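Local coordinates for protein dehydrogenase (Thermotoga maritima, PDB 3EZY) that catalyses the NAD(+)-dependent oxidation of myo-inositol to scyllo-inosose and thus probably serves in a myo-inositol degradation pathway, at residues 117-122 with 286-291; 131-136 with 250-255; 237-242 with 279-284. All blocks are in the same frame, centred on the assembly; numbering follows the deposited sequence. Where two conformers were deposited one is given.

Contact 1 of 3, residues 117-122 with 286-291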
loop_
_atom_site.group_PDB
_atom_site.type_symbol
_atom_site.label_atom_id
_atom_site.label_comp_id
_atom_site.label_asym_id
_atom_site.label_seq_id
_atom_site.Cartn_x
_atom_site.Cartn_y
_atom_site.Cartn_z
ATOM N N ILE A 117 -18.061 40.332 5.322
ATOM C CA ILE A 117 -17.128 39.260 4.962
ATOM C C ILE A 117 -16.985 39.124 3.455
ATOM O O ILE A 117 -17.973 39.156 2.727
ATOM C CB ILE A 117 -17.665 37.912 5.526
ATOM C CG1 ILE A 117 -17.606 37.922 7.038
ATOM C CG2 ILE A 117 -16.914 36.726 5.026
ATOM C CD1 ILE A 117 -18.356 36.729 7.630
ATOM N N LEU A 118 -15.743 38.958 3.014
ATOM C CA LEU A 118 -15.415 38.494 1.673
ATOM C C LEU A 118 -14.647 37.166 1.815
ATOM O O LEU A 118 -13.530 37.146 2.308
ATOM C CB LEU A 118 -14.574 39.514 0.891
ATOM C CG LEU A 118 -14.073 39.036 -0.496
ATOM C CD1 LEU A 118 -15.238 38.476 -1.340
ATOM C CD2 LEU A 118 -13.356 40.171 -1.259
ATOM N N PHE A 119 -15.275 36.073 1.419
ATOM C CA PHE A 119 -14.710 34.713 1.565
ATOM C C PHE A 119 -14.390 34.212 0.153
ATOM O O PHE A 119 -15.253 34.220 -0.706
ATOM C CB PHE A 119 -15.784 33.811 2.196
ATOM C CG PHE A 119 -15.291 32.427 2.639
ATOM C CD1 PHE A 119 -15.311 32.082 3.987
ATOM C CD2 PHE A 119 -14.842 31.497 1.714
ATOM C CE1 PHE A 119 -14.902 30.823 4.428
ATOM C CE2 PHE A 119 -14.405 30.227 2.144
ATOM C CZ PHE A 119 -14.438 29.910 3.510
ATOM N N THR A 120 -13.154 33.787 -0.084
ATOM C CA THR A 120 -12.728 33.337 -1.383
ATOM C C THR A 120 -12.892 31.832 -1.443
ATOM O O THR A 120 -12.484 31.129 -0.520
ATOM C CB THR A 120 -11.244 33.653 -1.628
ATOM O OG1 THR A 120 -11.079 35.071 -1.670
ATOM C CG2 THR A 120 -10.776 33.080 -2.996
ATOM N N GLY A 121 -13.474 31.335 -2.534
ATOM C CA GLY A 121 -13.841 29.933 -2.630
ATOM C C GLY A 121 -12.686 29.003 -3.005
ATOM O O GLY A 121 -12.756 28.338 -4.055
ATOM N N PHE A 122 -11.632 28.944 -2.179
ATOM C CA PHE A 122 -10.587 27.904 -2.366
ATOM C C PHE A 122 -11.009 26.623 -1.647
ATOM O O PHE A 122 -10.649 26.393 -0.499
ATOM C CB PHE A 122 -9.224 28.413 -1.919
ATOM C CG PHE A 122 -8.629 29.410 -2.882
ATOM C CD1 PHE A 122 -8.629 29.150 -4.258
ATOM C CD2 PHE A 122 -8.059 30.580 -2.426
ATOM C CE1 PHE A 122 -8.068 30.047 -5.144
ATOM C CE2 PHE A 122 -7.451 31.470 -3.293
ATOM C CZ PHE A 122 -7.490 31.232 -4.665
ATOM N N LEU A 286 -19.046 21.048 0.597
ATOM C CA LEU A 286 -19.960 21.057 1.717
ATOM C C LEU A 286 -19.250 21.676 2.922
ATOM O O LEU A 286 -19.813 22.524 3.620
ATOM C CB LEU A 286 -20.360 19.626 2.074
ATOM C CG LEU A 286 -21.176 19.557 3.361
ATOM C CD1 LEU A 286 -22.571 20.234 3.178
ATOM C CD2 LEU A 286 -21.329 18.101 3.843
ATOM N N GLU A 287 -18.028 21.225 3.183
ATOM C CA GLU A 287 -17.301 21.694 4.370
ATOM C C GLU A 287 -16.882 23.172 4.285
ATOM O O GLU A 287 -16.850 23.906 5.307
ATOM C CB GLU A 287 -16.059 20.843 4.561
ATOM C CG GLU A 287 -15.257 21.203 5.805
ATOM C CD GLU A 287 -15.878 20.645 7.104
ATOM O OE1 GLU A 287 -16.963 19.966 7.061
ATOM O OE2 GLU A 287 -15.261 20.900 8.168
ATOM N N GLU A 288 -16.522 23.588 3.075
ATOM C CA GLU A 288 -16.208 25.003 2.803
ATOM C C GLU A 288 -17.409 25.912 3.126
ATOM O O GLU A 288 -17.278 26.969 3.749
ATOM C CB GLU A 288 -15.824 25.171 1.341
ATOM C CG GLU A 288 -15.519 26.613 0.996
ATOM C CD GLU A 288 -15.211 26.788 -0.435
ATOM O OE1 GLU A 288 -15.960 26.259 -1.285
ATOM O OE2 GLU A 288 -14.202 27.439 -0.723
ATOM N N LEU A 289 -18.585 25.498 2.687
ATOM C CA LEU A 289 -19.812 26.290 2.869
ATOM C C LEU A 289 -20.272 26.339 4.334
ATOM O O LEU A 289 -20.679 27.410 4.844
ATOM C CB LEU A 289 -20.927 25.760 1.969
ATOM C CG LEU A 289 -22.316 26.439 2.099
ATOM C CD1 LEU A 289 -22.118 27.910 2.028
ATOM C CD2 LEU A 289 -23.275 26.027 0.992
ATOM N N LYS A 290 -20.209 25.204 5.033
ATOM C CA LYS A 290 -20.493 25.228 6.473
ATOM C C LYS A 290 -19.579 26.232 7.190
ATOM O O LYS A 290 -19.990 26.858 8.174
ATOM C CB LYS A 290 -20.314 23.832 7.100
ATOM C CG LYS A 290 -21.229 22.771 6.543
ATOM C CD LYS A 290 -21.072 21.487 7.399
ATOM C CE LYS A 290 -21.959 20.331 6.877
ATOM N NZ LYS A 290 -21.347 18.972 7.266
ATOM N N THR A 291 -18.339 26.353 6.718
ATOM C CA THR A 291 -17.362 27.233 7.367
ATOM C C THR A 291 -17.724 28.698 7.133
ATOM O O THR A 291 -17.680 29.501 8.069
ATOM C CB THR A 291 -15.895 26.971 6.899
ATOM O OG1 THR A 291 -15.572 25.589 7.108
ATOM C CG2 THR A 291 -14.892 27.840 7.674
#
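Phe119 and Glu288 make the main side-chain contact between residues 117-122 and 286-291, whose strand and helix segments run antiparallel at 176° with a closest axis approach of 10.4 Å. The apolar part rests on the aliphatic arm of the glutamate: Phe119 CE2 lies 4.0 Å from Glu288 CG. The ring is carried toward the helix because its CG stands anti to the backbone N (chi1 -170°), while Glu288 reaches back with an extended chain. Ring and carboxylate planes are 77° apart, so the two flat groups are far from parallel. A looser touch comes from the next helical turn, where Thr291 CG2 sits at the ring edge, near its plane, 4.4 Å from Phe119 CE1. Beyond the two segments, the Phe119 ring also meets Phe92 of the adjacent strand and touches Asn295.

The polar part is a close approach to the backbone. Glu288 OE2 comes 3.2 Å from Gly121 C and 3.3 Å from Phe122 N, but the angle at that N-H is poor and the pair does not count as a hydrogen bond. Phe122 N instead donates to Thr120 O at 2.9 Å, closing an inverse gamma turn centred on Gly121. Within the helix, Thr291 OG1 bonds Glu287 O at 2.8 Å, and Thr291 N reaches the same oxygen from the opposite face of its plane. This intrahelical bond fixes the threonine hydroxyl and leaves the methyl as the branch nearest Phe119.

Strand 118-121 is the last in the order of the parallel Rossmann sheet, following 90-94, and the long helix packs beside the turn at its C-terminal end. Packing therefore carries the join, and the buried Glu288 carboxylate lies against the turn without bonding to it; any charge there would probably have to be balanced from outside the two segments.

Contact 2 of 3, residues 131-136 with 250-255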
loop_
_atom_site.group_PDB
_atom_site.type_symbol
_atom_site.label_atom_id
_atom_site.label_comp_id
_atom_site.label_asym_id
_atom_site.label_seq_id
_atom_site.Cartn_x
_atom_site.Cartn_y
_atom_site.Cartn_z
ATOM N N LYS A 131 -6.372 19.062 4.493
ATOM C CA LYS A 131 -6.532 19.682 5.816
ATOM C C LYS A 131 -5.784 18.950 6.942
ATOM O O LYS A 131 -5.132 19.562 7.771
ATOM C CB LYS A 131 -8.027 19.756 6.166
ATOM C CG LYS A 131 -8.349 20.436 7.507
ATOM C CD LYS A 131 -9.820 20.913 7.442
ATOM C CE LYS A 131 -10.499 20.953 8.816
ATOM N NZ LYS A 131 -9.652 21.560 9.847
ATOM N N LYS A 132 -5.919 17.635 6.982
ATOM C CA LYS A 132 -5.226 16.858 7.975
ATOM C C LYS A 132 -3.710 17.014 7.809
ATOM O O LYS A 132 -2.964 17.125 8.795
ATOM C CB LYS A 132 -5.666 15.382 7.886
ATOM C CG LYS A 132 -4.807 14.473 8.737
ATOM C CD LYS A 132 -5.433 14.042 10.088
ATOM C CE LYS A 132 -6.392 15.017 10.693
ATOM N NZ LYS A 132 -6.739 14.558 12.090
ATOM N N LEU A 133 -3.243 17.066 6.562
ATOM C CA LEU A 133 -1.817 17.245 6.309
ATOM C C LEU A 133 -1.371 18.648 6.759
ATOM O O LEU A 133 -0.335 18.801 7.411
ATOM C CB LEU A 133 -1.504 17.053 4.812
ATOM C CG LEU A 133 -0.010 17.130 4.448
ATOM C CD1 LEU A 133 0.355 16.200 3.276
ATOM C CD2 LEU A 133 0.408 18.564 4.133
ATOM N N LYS A 134 -2.148 19.671 6.417
ATOM C CA LYS A 134 -1.837 21.040 6.872
ATOM C C LYS A 134 -1.711 21.113 8.407
ATOM O O LYS A 134 -0.769 21.736 8.920
ATOM C CB LYS A 134 -2.885 22.040 6.358
ATOM C CG LYS A 134 -2.612 23.533 6.702
ATOM C CD LYS A 134 -3.315 23.872 8.011
ATOM C CE LYS A 134 -3.181 25.357 8.392
ATOM N NZ LYS A 134 -1.804 25.900 8.137
ATOM N N GLU A 135 -2.646 20.493 9.125
ATOM C CA GLU A 135 -2.608 20.457 10.604
ATOM C C GLU A 135 -1.387 19.733 11.125
ATOM O O GLU A 135 -0.677 20.246 12.007
ATOM C CB GLU A 135 -3.881 19.813 11.144
ATOM C CG GLU A 135 -5.058 20.787 11.004
ATOM C CD GLU A 135 -6.419 20.152 11.172
ATOM O OE1 GLU A 135 -6.536 18.912 11.193
ATOM O OE2 GLU A 135 -7.397 20.918 11.256
ATOM N N ALA A 136 -1.099 18.553 10.570
ATOM C CA ALA A 136 0.137 17.898 10.963
ATOM C C ALA A 136 1.386 18.767 10.741
ATOM O O ALA A 136 2.236 18.829 11.601
ATOM C CB ALA A 136 0.307 16.532 10.340
ATOM N N ILE A 250 5.673 13.945 4.942
ATOM C CA ILE A 250 4.241 13.702 5.059
ATOM C C ILE A 250 3.596 13.780 3.673
ATOM O O ILE A 250 3.980 14.595 2.865
ATOM C CB ILE A 250 3.547 14.634 6.065
ATOM C CG1 ILE A 250 2.112 14.116 6.352
ATOM C CG2 ILE A 250 3.573 16.096 5.601
ATOM C CD1 ILE A 250 1.518 14.627 7.641
ATOM N N PHE A 251 2.584 12.956 3.418
ATOM C CA PHE A 251 2.083 12.846 2.043
ATOM C C PHE A 251 0.577 12.640 2.129
ATOM O O PHE A 251 0.109 11.976 3.059
ATOM C CB PHE A 251 2.814 11.631 1.440
ATOM C CG PHE A 251 2.125 10.972 0.310
ATOM C CD1 PHE A 251 2.147 11.551 -0.959
ATOM C CD2 PHE A 251 1.522 9.748 0.482
ATOM C CE1 PHE A 251 1.561 10.933 -2.051
ATOM C CE2 PHE A 251 0.920 9.105 -0.608
ATOM C CZ PHE A 251 0.952 9.709 -1.886
ATOM N N ALA A 252 -0.193 13.238 1.210
ATOM C CA ALA A 252 -1.637 12.933 1.118
ATOM C C ALA A 252 -1.848 12.337 -0.293
ATOM O O ALA A 252 -1.482 12.966 -1.283
ATOM C CB ALA A 252 -2.472 14.213 1.319
ATOM N N ASP A 253 -2.406 11.124 -0.371
ATOM C CA ASP A 253 -2.634 10.438 -1.639
ATOM C C ASP A 253 -4.049 10.721 -2.210
ATOM O O ASP A 253 -4.928 11.324 -1.554
ATOM C CB ASP A 253 -2.370 8.924 -1.460
ATOM C CG ASP A 253 -2.094 8.181 -2.800
ATOM O OD1 ASP A 253 -1.916 8.816 -3.867
ATOM O OD2 ASP A 253 -2.036 6.929 -2.768
ATOM N N ASN A 254 -4.247 10.351 -3.476
ATOM C CA ASN A 254 -5.561 10.265 -4.042
ATOM C C ASN A 254 -6.488 9.275 -3.335
ATOM O O ASN A 254 -6.045 8.360 -2.661
ATOM C CB ASN A 254 -5.459 9.915 -5.540
ATOM C CG ASN A 254 -4.712 10.977 -6.290
ATOM O OD1 ASN A 254 -5.156 12.113 -6.317
ATOM N ND2 ASN A 254 -3.502 10.659 -6.764
ATOM N N VAL A 255 -7.789 9.490 -3.525
ATOM C CA VAL A 255 -8.824 8.600 -3.030
ATOM C C VAL A 255 -9.201 7.616 -4.157
ATOM O O VAL A 255 -9.258 8.001 -5.338
ATOM C CB VAL A 255 -10.017 9.461 -2.570
ATOM C CG1 VAL A 255 -11.233 8.623 -2.271
ATOM C CG2 VAL A 255 -9.611 10.375 -1.350
#
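Leu133 projects from the helix 128-138 onto the strand 248-252, where it meets Ile250, Ala252 and the backbone between them. With CG anti to the backbone N (chi1 -176°) the side chain is sent to the strand, and chi2, at 147° and off the usual staggered values, brings CD1 onto the peptide between Phe251 and Ala252, 3.7 Å from both Phe251 C and Ala252 N. The same methyl is 4.0 Å from Ala252 CB. Leu133 CG meets Ile250 CG2 at 3.9 Å, the two side chains lying alongside each other and pointing opposite ways.

Helix and strand segments run nearly antiparallel (166°, axes 8.6 Å apart), as one layer of helix against the mixed sheet of the GFO/IDH/MocA C-terminal domain. Strand 248-252 is outermost within its own chain, yet residues 250 to 252 pair in an antiparallel ladder with a strand of a second subunit, so the sheet continues across the interface.

CG2 and CG1 of Ile250 both lie against Leu133, and CD1 at the end of the longer branch goes on to Ala136 CB, 3.5 Å away. Val260 of that second subunit packs on both Ile250 and Ala252, and Ile184 of helix 174-185 touches Leu133.

Contact 3 of 3, residues 237-242 with 279-284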
loop_
_atom_site.group_PDB
_atom_site.type_symbol
_atom_site.label_atom_id
_atom_site.label_comp_id
_atom_site.label_asym_id
_atom_site.label_seq_id
_atom_site.Cartn_x
_atom_site.Cartn_y
_atom_site.Cartn_z
ATOM N N TYR A 237 -8.531 12.195 -11.551
ATOM C CA TYR A 237 -7.815 13.226 -10.793
ATOM C C TYR A 237 -6.542 12.680 -10.186
ATOM O O TYR A 237 -6.511 11.545 -9.704
ATOM C CB TYR A 237 -8.676 13.763 -9.682
ATOM C CG TYR A 237 -9.835 14.567 -10.202
ATOM C CD1 TYR A 237 -9.673 15.920 -10.523
ATOM C CD2 TYR A 237 -11.071 13.984 -10.398
ATOM C CE1 TYR A 237 -10.773 16.679 -11.036
ATOM C CE2 TYR A 237 -12.185 14.759 -10.871
ATOM C CZ TYR A 237 -11.998 16.087 -11.205
ATOM O OH TYR A 237 -13.057 16.851 -11.689
ATOM N N ASP A 238 -5.490 13.492 -10.202
ATOM C CA ASP A 238 -4.279 13.193 -9.473
ATOM C C ASP A 238 -3.913 14.458 -8.759
ATOM O O ASP A 238 -3.356 15.372 -9.379
ATOM C CB ASP A 238 -3.140 12.819 -10.420
ATOM C CG ASP A 238 -1.975 12.169 -9.692
ATOM O OD1 ASP A 238 -1.842 12.356 -8.464
ATOM O OD2 ASP A 238 -1.175 11.480 -10.351
ATOM N N GLN A 239 -4.193 14.508 -7.461
ATOM C CA GLN A 239 -3.886 15.658 -6.684
ATOM C C GLN A 239 -3.178 15.219 -5.398
ATOM O O GLN A 239 -3.823 14.772 -4.442
ATOM C CB GLN A 239 -5.180 16.396 -6.358
ATOM C CG GLN A 239 -5.823 16.958 -7.618
ATOM C CD GLN A 239 -7.187 17.537 -7.381
ATOM O OE1 GLN A 239 -7.813 17.276 -6.371
ATOM N NE2 GLN A 239 -7.634 18.361 -8.292
ATOM N N ARG A 240 -1.848 15.258 -5.413
ATOM C CA ARG A 240 -1.097 14.809 -4.267
ATOM C C ARG A 240 -0.365 15.953 -3.652
ATOM O O ARG A 240 0.012 16.882 -4.331
ATOM C CB ARG A 240 -0.091 13.719 -4.662
ATOM C CG ARG A 240 -0.759 12.349 -4.923
ATOM C CD ARG A 240 0.238 11.395 -5.503
ATOM N NE ARG A 240 0.376 11.637 -6.933
ATOM C CZ ARG A 240 1.517 11.586 -7.616
ATOM N NH1 ARG A 240 2.648 11.377 -6.991
ATOM N NH2 ARG A 240 1.539 11.788 -8.937
ATOM N N ILE A 241 -0.126 15.873 -2.346
ATOM C CA ILE A 241 0.718 16.875 -1.693
ATOM C C ILE A 241 1.747 16.152 -0.834
ATOM O O ILE A 241 1.412 15.203 -0.125
ATOM C CB ILE A 241 -0.110 17.812 -0.765
ATOM C CG1 ILE A 241 -1.133 18.598 -1.602
ATOM C CG2 ILE A 241 0.874 18.727 0.021
ATOM C CD1 ILE A 241 -2.225 19.429 -0.769
ATOM N N GLU A 242 3.004 16.573 -0.922
ATOM C CA GLU A 242 4.000 16.081 0.005
ATOM C C GLU A 242 4.775 17.255 0.612
ATOM O O GLU A 242 5.104 18.245 -0.074
ATOM C CB GLU A 242 4.956 15.099 -0.719
ATOM C CG GLU A 242 6.141 14.744 0.098
ATOM C CD GLU A 242 7.223 14.087 -0.744
ATOM O OE1 GLU A 242 6.866 13.487 -1.792
ATOM O OE2 GLU A 242 8.394 14.200 -0.342
ATOM N N GLU A 279 -18.064 13.366 -7.364
ATOM C CA GLU A 279 -17.560 12.390 -6.396
ATOM C C GLU A 279 -16.242 12.885 -5.821
ATOM O O GLU A 279 -15.945 12.659 -4.666
ATOM C CB GLU A 279 -17.370 11.004 -7.029
ATOM C CG GLU A 279 -16.255 10.957 -8.056
ATOM C CD GLU A 279 -16.067 9.550 -8.681
ATOM O OE1 GLU A 279 -16.683 8.586 -8.194
ATOM O OE2 GLU A 279 -15.340 9.403 -9.676
ATOM N N ARG A 280 -15.458 13.585 -6.628
ATOM C CA ARG A 280 -14.185 14.153 -6.139
ATOM C C ARG A 280 -14.374 15.298 -5.122
ATOM O O ARG A 280 -13.701 15.344 -4.070
ATOM C CB ARG A 280 -13.293 14.626 -7.312
ATOM C CG ARG A 280 -12.048 15.440 -6.873
ATOM C CD ARG A 280 -11.062 14.505 -6.148
ATOM N NE ARG A 280 -9.877 15.177 -5.613
ATOM C CZ ARG A 280 -9.845 15.901 -4.488
ATOM N NH1 ARG A 280 -10.958 16.112 -3.782
ATOM N NH2 ARG A 280 -8.702 16.464 -4.082
ATOM N N TYR A 281 -15.263 16.235 -5.443
ATOM C CA TYR A 281 -15.226 17.537 -4.773
ATOM C C TYR A 281 -16.358 17.844 -3.813
ATOM O O TYR A 281 -16.319 18.850 -3.075
ATOM C CB TYR A 281 -15.183 18.663 -5.824
ATOM C CG TYR A 281 -13.841 18.857 -6.545
ATOM C CD1 TYR A 281 -13.774 18.807 -7.920
ATOM C CD2 TYR A 281 -12.657 19.122 -5.831
ATOM C CE1 TYR A 281 -12.586 19.027 -8.593
ATOM C CE2 TYR A 281 -11.458 19.334 -6.475
ATOM C CZ TYR A 281 -11.435 19.298 -7.867
ATOM O OH TYR A 281 -10.262 19.491 -8.538
ATOM N N ARG A 282 -17.398 17.027 -3.847
ATOM C CA ARG A 282 -18.615 17.383 -3.121
ATOM C C ARG A 282 -18.409 17.621 -1.624
ATOM O O ARG A 282 -18.963 18.589 -1.056
ATOM C CB ARG A 282 -19.689 16.304 -3.346
ATOM C CG ARG A 282 -20.775 16.255 -2.283
ATOM C CD ARG A 282 -21.893 17.220 -2.556
ATOM N NE ARG A 282 -22.809 16.770 -3.614
ATOM C CZ ARG A 282 -23.777 17.532 -4.151
ATOM N NH1 ARG A 282 -23.965 18.787 -3.739
ATOM N NH2 ARG A 282 -24.561 17.045 -5.110
ATOM N N ASP A 283 -17.633 16.756 -0.968
ATOM C CA ASP A 283 -17.421 16.923 0.470
ATOM C C ASP A 283 -16.621 18.177 0.805
ATOM O O ASP A 283 -16.892 18.816 1.819
ATOM C CB ASP A 283 -16.723 15.723 1.114
ATOM C CG ASP A 283 -16.576 15.891 2.618
ATOM O OD1 ASP A 283 -17.613 16.151 3.299
ATOM O OD2 ASP A 283 -15.419 15.797 3.134
ATOM N N SER A 284 -15.640 18.530 -0.029
ATOM C CA SER A 284 -14.853 19.767 0.218
ATOM C C SER A 284 -15.739 21.003 0.040
ATOM O O SER A 284 -15.641 21.957 0.789
ATOM C CB SER A 284 -13.622 19.856 -0.707
ATOM O OG SER A 284 -13.977 20.116 -2.054
#
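Tyr237 packs on Arg280 through the aliphatic part of the arginine: Arg280 CG lies over one ring face, 4.0 Å from the centroid, a CH-pi contact. Arg280 CB adds a touch at 3.7 Å to Tyr237 CE2. With CG anti to the backbone N (chi1 171°), the same methylene also lies over the centre of the Tyr281 ring; the bend at chi2 then turns the guanidinium toward Gln239. Tyr237 CE1 and Tyr281 CE1 meet at 3.8 Å, the ring planes standing 75° apart.

Gln239 supplies the polar bonds. Its NE2 donates to Tyr281 OH at 2.9 Å, nearly straight at 161° and close to the amide plane, while the bond from Arg280 NH2 to its OE1, though short at 2.6 Å, is weak because it is badly bent at the hydrogen. Replacing Tyr237 by an alanine would probably strip one of two aromatic faces from Arg280 CG and open a gap beside the Tyr281 ring.

In the second shell, Asp127 forms a salt bridge with Arg280 NH1, and Asn254 OD1 accepts from Gln239 N. The join links the start of strand 238-245 to the N-terminal part of helix 277-298; Phe130 of helix 128-138 packs against both Gln239 and Arg280.

All three contacts are buried, but they lie at different distances from the centre of the chain: measured between centres, about 10 Å for contact 1, 12 Å for contact 3 and 17 Å for contact 2. Contacts 1 and 3 share helix 277-298, which reaches the Rossmann sheet at 286-291 and the C-terminal-domain sheet at 279-284. Contacts 2 and 3 use neighbouring strands of that second sheet; both strands reach interfaces, contact 2 extending the sheet into a second subunit and contact 3 pairing charges with a third. Contact 2 rests on aliphatic packing; contact 3 combines aromatic packing with amide and guanidinium bonds; contact 1 sets a strand phenylalanine against a helical glutamate whose carboxylate lies by a backbone turn.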